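PDB 5K3H: acyl-coenzyme A oxidase acox-1.1 from Caenorhabditis elegans, which catalyses the FAD-dependent first step of peroxisomal beta-oxidation, desaturating acyl-CoA side chains to (2E)-enoyl-CoA with oxygen as electron acceptor and release of hydrogen peroxide. Local coordinates for residues I138-R142 with R143-G147; E561-S564 with D565-H568; Q605-R608 with P609-S613. One frame throughout, in Å; residues are numbered along the deposited sequence.

Overall arrangement
Contacts 2 and 3 lie on neighbouring helices, 557-577 and 590-616, with centres 11 Å apart. A salt bridge joins them, D565 OD2 to K606 NZ at 2.9 Å, and I607 CD1 packs 3.6 Å from L566 N. Contact 1 ends helix 130-141 on the opposite side of the chain's centre, 45 Å from contact 2 and 47 Å from contact 3, centre to centre. Only contact 3 comes close to a residue that binds the FAD shared between the two subunits, the R608 side chain being about 4 Å from that of Q341. The other two stand further off: L566 is about 11 Å from Q341, and A140 about 12 Å from Y149, again between side chains.

Contact 1. Residues I138-R142 with R143-G147; sequences IRALR and REIIG
R139 and A140 hold the backbone of R143 and E144 in a Schellman motif that ends helix 130-141. R143 leaves the helix with a positive phi of 62°, and two amides then turn back into the last turn: E144 N donates to R139 O at 2.9 Å, and R143 N reaches A140 O, also at 2.9 Å, from above the carbonyl plane. The chain thereby turns aside toward strand 147-150.

The tight part lies beyond this turn, where I145 folds back over the helix end. Its CG2 methyl sits over the centre of one face of the R139 guanidinium, 3.6 Å from R139 CZ, while its CG1 reaches to 4.0 Å from A140 N. F120 of helix 114-127 packs on both A140 and I145, and H116 ties the two sides together, bonding A140 O through one ring nitrogen and G147 N through the other. This is the buried side of the contact, and it ties the helix end to the start of strand 147-150, which carries the FAD-binding residue Y149.

The polar part, at E144 and R142, is looser. E144 is stretched straight beyond CG (chi2 180°), which carries its carboxylate outward between two arginines, each bent at chi3; A669 of the second subunit packs on E144. OE1 is met from above the carboxylate plane by R139 NE at 2.9 Å, and the outer end of that same guanidinium goes on to E225 through NH2. Two salt bridges on separate oxygens should restrain the carboxylate from turning and favour its charged form. On the solvent side the exposed R142 holds its guanidinium 77° from the carboxylate plane, and its NE, 2.9 Å from E144 OE2, addresses the anti lone pair of that oxygen.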
loop_
_atom_site.group_PDB
_atom_site.type_symbol
_atom_site.label_atom_id
_atom_site.label_comp_id
_atom_site.label_asym_id
_atom_site.label_seq_id
_atom_site.Cartn_x
_atom_site.Cartn_y
_atom_site.Cartn_z
ATOM N N ILE B 138 -4.505 -39.222 8.836
ATOM C CA ILE B 138 -3.763 -40.046 7.883
ATOM C C ILE B 138 -4.197 -39.740 6.453
ATOM O O ILE B 138 -3.365 -39.568 5.557
ATOM C CB ILE B 138 -3.948 -41.542 8.204
ATOM C CG1 ILE B 138 -3.407 -41.897 9.595
ATOM C CG2 ILE B 138 -3.306 -42.402 7.122
ATOM C CD1 ILE B 138 -1.961 -41.504 9.841
ATOM N N ARG B 139 -5.503 -39.668 6.213
ATOM C CA ARG B 139 -5.972 -39.335 4.873
ATOM C C ARG B 139 -5.501 -37.945 4.459
ATOM O O ARG B 139 -5.079 -37.736 3.310
ATOM C CB ARG B 139 -7.498 -39.420 4.822
ATOM C CG ARG B 139 -8.082 -40.797 5.061
ATOM C CD ARG B 139 -9.557 -40.812 4.653
ATOM N NE ARG B 139 -9.782 -40.789 3.207
ATOM C CZ ARG B 139 -10.915 -40.378 2.645
ATOM N NH1 ARG B 139 -11.910 -39.932 3.405
ATOM N NH2 ARG B 139 -11.054 -40.398 1.327
ATOM N N ALA B 140 -5.518 -36.991 5.399
ATOM C CA ALA B 140 -5.065 -35.643 5.085
ATOM C C ALA B 140 -3.586 -35.649 4.735
ATOM O O ALA B 140 -3.177 -35.069 3.725
ATOM C CB ALA B 140 -5.359 -34.700 6.251
ATOM N N LEU B 141 -2.767 -36.333 5.548
ATOM C CA LEU B 141 -1.333 -36.405 5.255
ATOM C C LEU B 141 -1.069 -37.103 3.926
ATOM O O LEU B 141 -0.149 -36.724 3.192
ATOM C CB LEU B 141 -0.585 -37.108 6.391
ATOM C CG LEU B 141 -0.406 -36.267 7.659
ATOM C CD1 LEU B 141 0.139 -37.107 8.820
ATOM C CD2 LEU B 141 0.501 -35.072 7.395
ATOM N N ARG B 142 -1.883 -38.091 3.580
ATOM C CA ARG B 142 -1.746 -38.765 2.295
ATOM C C ARG B 142 -2.393 -37.995 1.153
ATOM O O ARG B 142 -2.346 -38.462 0.007
ATOM C CB ARG B 142 -2.352 -40.166 2.371
ATOM C CG ARG B 142 -1.569 -41.145 3.230
ATOM C CD ARG B 142 -2.349 -42.442 3.338
ATOM N NE ARG B 142 -2.718 -42.870 1.990
ATOM C CZ ARG B 142 -1.906 -43.490 1.144
ATOM N NH1 ARG B 142 -0.655 -43.771 1.501
ATOM N NH2 ARG B 142 -2.341 -43.811 -0.065
ATOM N N ARG B 143 -3.016 -36.851 1.451
ATOM C CA ARG B 143 -3.659 -36.006 0.452
ATOM C C ARG B 143 -4.793 -36.748 -0.247
ATOM O O ARG B 143 -5.056 -36.513 -1.434
ATOM C CB ARG B 143 -2.645 -35.449 -0.559
ATOM C CG ARG B 143 -1.492 -34.672 0.101
ATOM C CD ARG B 143 -0.515 -34.016 -0.899
ATOM N NE ARG B 143 0.136 -32.827 -0.313
ATOM C CZ ARG B 143 1.301 -32.305 -0.715
ATOM N NH1 ARG B 143 1.973 -32.863 -1.700
ATOM N NH2 ARG B 143 1.808 -31.228 -0.129
ATOM N N GLU B 144 -5.459 -37.666 0.482
ATOM C CA GLU B 144 -6.668 -38.316 -0.033
ATOM C C GLU B 144 -7.856 -37.381 -0.018
ATOM O O GLU B 144 -8.824 -37.606 -0.761
ATOM C CB GLU B 144 -7.046 -39.556 0.777
ATOM C CG GLU B 144 -6.014 -40.655 0.795
ATOM C CD GLU B 144 -6.460 -41.861 1.610
ATOM O OE1 GLU B 144 -7.684 -42.105 1.735
ATOM O OE2 GLU B 144 -5.578 -42.535 2.185
ATOM N N ILE B 145 -7.793 -36.352 0.836
ATOM C CA ILE B 145 -8.827 -35.347 1.007
ATOM C C ILE B 145 -8.162 -33.979 1.012
ATOM O O ILE B 145 -6.948 -33.844 1.204
ATOM C CB ILE B 145 -9.630 -35.568 2.306
ATOM C CG1 ILE B 145 -8.696 -35.585 3.518
ATOM C CG2 ILE B 145 -10.441 -36.839 2.216
ATOM C CD1 ILE B 145 -9.445 -35.704 4.842
ATOM N N ILE B 146 -8.970 -32.954 0.766
ATOM C CA ILE B 146 -8.505 -31.579 0.815
ATOM C C ILE B 146 -9.344 -30.864 1.861
ATOM O O ILE B 146 -10.580 -30.829 1.765
ATOM C CB ILE B 146 -8.598 -30.895 -0.556
ATOM C CG1 ILE B 146 -7.751 -31.654 -1.575
ATOM C CG2 ILE B 146 -8.158 -29.446 -0.472
ATOM C CD1 ILE B 146 -7.856 -31.108 -2.971
ATOM N N GLY B 147 -8.674 -30.295 2.861
ATOM C CA GLY B 147 -9.357 -29.686 3.974
ATOM C C GLY B 147 -8.885 -28.263 4.199
ATOM O O GLY B 147 -7.853 -27.823 3.689
#

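Contact 2. Residues E561-S564 with D565-H568; sequences EALS and DLLH
S564 O is gripped twice by H568, once by the backbone and once by the ring. H568 N makes the ordinary helical bond, whereas H568 ND1 donates to the same oxygen at 2.9 Å from the opposite face of the carbonyl plane. The ring meets S564 O edge-on, with the oxygen close to the imidazole plane. A chi1 of -86°, with CG beside the backbone N, folds the ring back along helix 557-577 and puts ND1 within range.

One turn earlier, D565 folds back in the same sense. E561 O, which already accepts from D565 N, lies over the flat face of the D565 carboxylate, nearest its carbon CG at 3.1 Å. The carboxylate oxygen OD2 forms a salt bridge with K606 of helix 590-616.

The other side of the helix is apolar. L563 CD2 and L566 CD1 touch at 4.2 Å, and both leucines lean on Y352 of helix 338-367, with F547 of helix 520-553 also against L566. Under them runs the regular i to i+4 ladder, in which L567 N to L563 O is the shortest rung at 2.7 Å. The contact thus spans about two turns of an amphipathic helix in the C-terminal helical bundle.

H568 also binds G487 O through NE2, and its ring lies nearly parallel to that of Y603. A leucine in its place would probably leave G487 O without this mate and S564 O with the backbone donor alone. With carbonyl oxygens at both ring nitrogens, the imidazole is well placed to donate twice, which would favour its protonated, cationic form.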
loop_
_atom_site.group_PDB
_atom_site.type_symbol
_atom_site.label_atom_id
_atom_site.label_comp_id
_atom_site.label_asym_id
_atom_site.label_seq_id
_atom_site.Cartn_x
_atom_site.Cartn_y
_atom_site.Cartn_z
ATOM N N GLU B 561 30.502 -8.384 12.218
ATOM C CA GLU B 561 30.677 -6.981 11.878
ATOM C C GLU B 561 29.659 -6.505 10.850
ATOM O O GLU B 561 29.294 -5.324 10.843
ATOM C CB GLU B 561 32.094 -6.746 11.349
ATOM C CG GLU B 561 33.149 -6.900 12.419
ATOM C CD GLU B 561 34.522 -6.483 11.945
ATOM O OE1 GLU B 561 34.738 -6.459 10.701
ATOM O OE2 GLU B 561 35.347 -6.100 12.823
ATOM N N ALA B 562 29.255 -7.377 9.917
ATOM C CA ALA B 562 28.235 -6.986 8.950
ATOM C C ALA B 562 26.896 -6.779 9.637
ATOM O O ALA B 562 26.207 -5.787 9.384
ATOM C CB ALA B 562 28.113 -8.039 7.848
ATOM N N LEU B 563 26.504 -7.719 10.503
ATOM C CA LEU B 563 25.234 -7.596 11.200
ATOM C C LEU B 563 25.281 -6.520 12.272
ATOM O O LEU B 563 24.271 -5.868 12.541
ATOM C CB LEU B 563 24.854 -8.941 11.802
ATOM C CG LEU B 563 24.512 -9.945 10.706
ATOM C CD1 LEU B 563 24.151 -11.288 11.304
ATOM C CD2 LEU B 563 23.378 -9.411 9.810
ATOM N N SER B 564 26.447 -6.295 12.862
ATOM C CA SER B 564 26.576 -5.221 13.829
ATOM C C SER B 564 26.379 -3.872 13.163
ATOM O O SER B 564 25.767 -2.974 13.751
ATOM C CB SER B 564 27.938 -5.307 14.512
ATOM O OG SER B 564 28.215 -4.159 15.295
ATOM N N ASP B 565 26.897 -3.706 11.940
ATOM C CA ASP B 565 26.597 -2.498 11.176
ATOM C C ASP B 565 25.106 -2.375 10.935
ATOM O O ASP B 565 24.536 -1.290 11.071
ATOM C CB ASP B 565 27.312 -2.497 9.825
ATOM C CG ASP B 565 28.801 -2.393 9.957
ATOM O OD1 ASP B 565 29.273 -2.057 11.063
ATOM O OD2 ASP B 565 29.496 -2.598 8.930
ATOM N N LEU B 566 24.466 -3.478 10.528
ATOM C CA LEU B 566 23.017 -3.473 10.332
ATOM C C LEU B 566 22.310 -3.099 11.614
ATOM O O LEU B 566 21.393 -2.265 11.600
ATOM C CB LEU B 566 22.510 -4.853 9.885
ATOM C CG LEU B 566 22.009 -5.051 8.463
ATOM C CD1 LEU B 566 21.082 -6.247 8.355
ATOM C CD2 LEU B 566 21.330 -3.804 7.990
ATOM N N LEU B 567 22.746 -3.692 12.737
ATOM C CA LEU B 567 22.093 -3.451 14.023
ATOM C C LEU B 567 22.198 -1.992 14.437
ATOM O O LEU B 567 21.224 -1.412 14.942
ATOM C CB LEU B 567 22.717 -4.332 15.100
ATOM C CG LEU B 567 22.260 -3.965 16.516
ATOM C CD1 LEU B 567 20.772 -4.240 16.791
ATOM C CD2 LEU B 567 23.150 -4.661 17.511
ATOM N N HIS B 568 23.365 -1.376 14.210
ATOM C CA HIS B 568 23.547 0.027 14.570
ATOM C C HIS B 568 22.682 0.931 13.721
ATOM O O HIS B 568 22.214 1.966 14.208
ATOM C CB HIS B 568 25.006 0.451 14.437
ATOM C CG HIS B 568 25.822 0.168 15.648
ATOM N ND1 HIS B 568 26.475 -1.034 15.846
ATOM C CD2 HIS B 568 26.023 0.900 16.769
ATOM C CE1 HIS B 568 27.081 -1.009 17.018
ATOM N NE2 HIS B 568 26.818 0.152 17.600
#

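Contact 3. Residues Q605-R608 with P609-S613; sequences QKIR and PNAVS
R608 meets P609 from its first side-chain carbon onward. CB lies 3.2 Å from P609 N and also touches the ring carbon CD of the proline. With CG anti to the backbone N (chi1 -172°), the chain sets off beside the carbonyl carbon, and CG stays 3.8 Å from P609 N. A turn at chi2 of -92° then brings CD back to 3.5 Å from that nitrogen, so the aliphatic stem crosses the proline at about a right angle. Beyond it the charged end leaves P609 altogether: NE forms a salt bridge with E19 of helix 14-21, and NH1 another with E336. The side chain also rests on F345 and on the FAD-binding residue Q341.

P609 makes this a proline kink in helix 590-616. Its nitrogen has no hydrogen to give, and the ring places CD 3.4 Å from Q605 O, where a helical amide would otherwise donate. At the kink the backbone bonds span three residues instead of four: N610 N donates to I607 O at 2.8 Å, and A611 N donates to R608 O from above the carbonyl plane. Two waters bridge across the bend. One donates to R608 O and accepts from V612 N, a water inserted in place of a direct i to i+4 bond. The other donates to K606 O and accepts from N610 ND2, which is also bound by T24. On the side facing helices 557-577 and 338-367, I607 CG2 packs against A611 CB at 4.2 Å, with F345 touching both residues.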
loop_
_atom_site.group_PDB
_atom_site.type_symbol
_atom_site.label_atom_id
_atom_site.label_comp_id
_atom_site.label_asym_id
_atom_site.label_seq_id
_atom_site.Cartn_x
_atom_site.Cartn_y
_atom_site.Cartn_z
ATOM N N GLN B 605 25.873 4.959 4.737
ATOM C CA GLN B 605 27.091 4.850 3.940
ATOM C C GLN B 605 27.878 3.579 4.280
ATOM O O GLN B 605 28.479 2.947 3.398
ATOM C CB GLN B 605 27.929 6.115 4.188
ATOM C CG GLN B 605 29.455 6.010 3.959
ATOM C CD GLN B 605 30.214 5.489 5.204
ATOM O OE1 GLN B 605 29.804 5.744 6.348
ATOM N NE2 GLN B 605 31.336 4.768 4.975
ATOM N N LYS B 606 27.890 3.194 5.560
ATOM C CA LYS B 606 28.627 2.008 5.983
ATOM C C LYS B 606 27.979 0.739 5.444
ATOM O O LYS B 606 28.675 -0.231 5.092
ATOM C CB LYS B 606 28.716 1.985 7.516
ATOM C CG LYS B 606 29.652 0.924 8.060
ATOM C CD LYS B 606 31.061 1.510 8.150
ATOM C CE LYS B 606 32.121 0.453 8.218
ATOM N NZ LYS B 606 31.665 -0.704 9.010
ATOM N N ILE B 607 26.644 0.725 5.368
ATOM C CA ILE B 607 25.925 -0.457 4.914
ATOM C C ILE B 607 26.060 -0.625 3.399
ATOM O O ILE B 607 26.124 -1.760 2.894
ATOM C CB ILE B 607 24.449 -0.336 5.337
ATOM C CG1 ILE B 607 24.289 -0.487 6.859
ATOM C CG2 ILE B 607 23.589 -1.358 4.605
ATOM C CD1 ILE B 607 24.680 -1.823 7.380
ATOM N N ARG B 608 26.188 0.486 2.660
ATOM C CA ARG B 608 26.076 0.451 1.201
ATOM C C ARG B 608 26.929 -0.622 0.518
ATOM O O ARG B 608 26.354 -1.449 -0.211
ATOM C CB ARG B 608 26.380 1.851 0.648
ATOM C CG ARG B 608 26.115 2.038 -0.838
ATOM C CD ARG B 608 27.352 1.751 -1.632
ATOM N NE ARG B 608 27.200 1.863 -3.082
ATOM C CZ ARG B 608 27.281 3.023 -3.749
ATOM N NH1 ARG B 608 27.456 4.166 -3.088
ATOM N NH2 ARG B 608 27.181 3.048 -5.076
ATOM N N PRO B 609 28.255 -0.710 0.729
ATOM C CA PRO B 609 29.037 -1.740 0.015
ATOM C C PRO B 609 28.564 -3.153 0.288
ATOM O O PRO B 609 28.841 -4.061 -0.508
ATOM C CB PRO B 609 30.465 -1.549 0.544
ATOM C CG PRO B 609 30.473 -0.306 1.295
ATOM C CD PRO B 609 29.085 0.070 1.664
ATOM N N ASN B 610 27.867 -3.372 1.392
ATOM C CA ASN B 610 27.389 -4.688 1.754
ATOM C C ASN B 610 25.914 -4.863 1.457
ATOM O O ASN B 610 25.375 -5.951 1.705
ATOM C CB ASN B 610 27.643 -4.957 3.244
ATOM C CG ASN B 610 29.007 -5.540 3.502
ATOM O OD1 ASN B 610 29.546 -6.299 2.671
ATOM N ND2 ASN B 610 29.587 -5.195 4.643
ATOM N N ALA B 611 25.244 -3.813 0.970
ATOM C CA ALA B 611 23.778 -3.840 0.909
ATOM C C ALA B 611 23.277 -4.918 -0.056
ATOM O O ALA B 611 22.381 -5.697 0.289
ATOM C CB ALA B 611 23.225 -2.461 0.546
ATOM N N VAL B 612 23.807 -4.947 -1.288
ATOM C CA VAL B 612 23.403 -5.979 -2.248
ATOM C C VAL B 612 23.776 -7.372 -1.733
ATOM O O VAL B 612 23.003 -8.329 -1.880
ATOM C CB VAL B 612 24.002 -5.694 -3.646
ATOM C CG1 VAL B 612 23.801 -6.879 -4.577
ATOM C CG2 VAL B 612 23.349 -4.448 -4.267
ATOM N N SER B 613 24.938 -7.507 -1.078
ATOM C CA SER B 613 25.349 -8.825 -0.600
ATOM C C SER B 613 24.478 -9.289 0.562
ATOM O O SER B 613 24.129 -10.474 0.648
ATOM C CB SER B 613 26.821 -8.807 -0.220
ATOM O OG SER B 613 27.616 -8.488 -1.362
HETATM O O HOH W 1 28.750 -3.111 6.329
HETATM O O HOH W 2 25.513 -3.289 -2.269
#